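Local coordinates for protein design construct XXA_GVDQ (Synthetic construct, PDB 6NZ1) that is a computationally designed protein with no known natural function, built to fold into helices that assemble as a homotrimer, at residues Val61-Arg65 with Leu88-Lys92. Numbering follows the deposited sequence.
Sequences VEILR and LKDLK
L88 reaches across to helix 29-73 and lodges its forked end among V61, L64 and R65. CG, anti to the backbone N (chi1 -172°), is carried toward helix 29-73, and its two methyls then part: CD1 lies 4.0 Å from V61 CG1 and equally near L64 CD1, whereas CD2 rests on the backbone of the facing helix, 3.8 Å from R65 CA, and also against the aliphatic start of that side chain. A branched leucine suits this place, since one methyl can touch both V61 and L64 while the other covers the base of an arginine whose charged end lies farther out. L88 also packs on I63 of a second subunit, and L64 of this chain packs on L64 of that second subunit.

The two segments belong to an antiparallel helical hairpin, helix 29-73 followed by helix 78-94; the axes of the two short segments come within 11.1 Å and their directions differ by 160°. In the homotrimer, leucines and isoleucine of this hairpin also pack on neighbouring subunits.

One turn after L88, L91 continues the apolar stripe. Its CD2 comes to 3.6 Å from V61 CG2 as the two side chains pass alongside each other, pointing opposite ways; L64 CD1 is a more distant neighbour. The beta-branched V61 thus offers one methyl to L91 and the other to L88 and K92.

K92 closes the flank with its long aliphatic chain. Extended beyond CG, it runs past V61, with CG and CE both touching V61 CG1, while the ammonium is carried toward the more polar border. There NZ stands 4.5 Å from E62 OE2, too far for a salt bridge, though the opposite charges probably attract weakly. Lysine fits this boundary because its methylenes shield the valine and its charge stays beside the exposed E62.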
# COMPACT_ATOMS: atom_id res chain seq x y z
N VAL B 61 11.24 2.25 8.57
CA VAL B 61 12.67 2.30 8.32
C VAL B 61 13.37 3.12 9.39
O VAL B 61 14.49 2.80 9.82
CB VAL B 61 12.92 2.87 6.91
CG1 VAL B 61 14.32 3.33 6.74
CG2 VAL B 61 12.63 1.84 5.87
N GLU B 62 12.74 4.20 9.85
CA GLU B 62 13.38 5.01 10.87
C GLU B 62 13.51 4.22 12.16
O GLU B 62 14.55 4.28 12.83
CB GLU B 62 12.58 6.28 11.09
CG GLU B 62 12.63 7.24 9.90
CD GLU B 62 14.06 7.63 9.46
OE1 GLU B 62 14.75 8.37 10.19
OE2 GLU B 62 14.49 7.22 8.37
N ILE B 63 12.48 3.47 12.51
CA ILE B 63 12.55 2.64 13.71
C ILE B 63 13.60 1.57 13.53
O ILE B 63 14.32 1.22 14.46
CB ILE B 63 11.18 2.03 14.01
CG1 ILE B 63 10.17 3.12 14.34
CG2 ILE B 63 11.25 1.03 15.14
CD1 ILE B 63 8.73 2.64 14.15
N LEU B 64 13.70 1.03 12.33
CA LEU B 64 14.69 -0.01 12.11
C LEU B 64 16.09 0.55 12.24
O LEU B 64 16.99 -0.13 12.73
CB LEU B 64 14.50 -0.64 10.74
CG LEU B 64 13.27 -1.49 10.41
CD1 LEU B 64 13.29 -1.79 8.89
CD2 LEU B 64 13.20 -2.77 11.19
N ARG B 65 16.31 1.79 11.80
CA ARG B 65 17.62 2.40 11.96
C ARG B 65 17.95 2.62 13.43
O ARG B 65 19.08 2.41 13.85
CB ARG B 65 17.68 3.73 11.21
CG ARG B 65 19.00 4.51 11.38
CD ARG B 65 20.15 3.72 10.79
NE ARG B 65 21.48 4.25 11.06
CZ ARG B 65 22.28 3.81 12.01
NH1 ARG B 65 21.85 2.85 12.82
NH2 ARG B 65 23.50 4.32 12.16
N LEU B 88 19.39 -2.50 5.21
CA LEU B 88 18.60 -1.28 5.37
C LEU B 88 19.00 -0.24 4.34
O LEU B 88 18.15 0.51 3.86
CB LEU B 88 18.78 -0.70 6.76
CG LEU B 88 17.86 0.47 7.11
CD1 LEU B 88 16.43 -0.04 7.14
CD2 LEU B 88 18.20 1.12 8.42
N LYS B 89 20.30 -0.15 4.04
CA LYS B 89 20.75 0.72 2.96
C LYS B 89 20.00 0.41 1.69
O LYS B 89 19.44 1.30 1.05
CB LYS B 89 22.27 0.56 2.76
CG LYS B 89 22.89 1.41 1.65
CD LYS B 89 24.28 0.89 1.29
CE LYS B 89 24.98 1.76 0.26
NZ LYS B 89 25.24 3.15 0.75
N ASP B 90 19.96 -0.87 1.31
CA ASP B 90 19.28 -1.27 0.08
C ASP B 90 17.81 -0.90 0.13
O ASP B 90 17.25 -0.36 -0.83
CB ASP B 90 19.46 -2.77 -0.13
CG ASP B 90 20.90 -3.16 -0.51
OD1 ASP B 90 21.79 -2.28 -0.61
OD2 ASP B 90 21.13 -4.37 -0.70
N LEU B 91 17.15 -1.19 1.25
CA LEU B 91 15.74 -0.84 1.38
C LEU B 91 15.52 0.66 1.26
O LEU B 91 14.58 1.11 0.60
CB LEU B 91 15.21 -1.34 2.71
CG LEU B 91 13.81 -0.87 3.09
CD1 LEU B 91 12.84 -1.34 2.07
CD2 LEU B 91 13.48 -1.40 4.45
N LYS B 92 16.37 1.45 1.91
CA LYS B 92 16.26 2.89 1.79
C LYS B 92 16.41 3.35 0.35
O LYS B 92 15.82 4.36 -0.05
CB LYS B 92 17.31 3.54 2.68
CG LYS B 92 16.94 3.65 4.15
CD LYS B 92 17.92 4.61 4.80
CE LYS B 92 17.51 5.03 6.17
NZ LYS B 92 18.49 6.04 6.71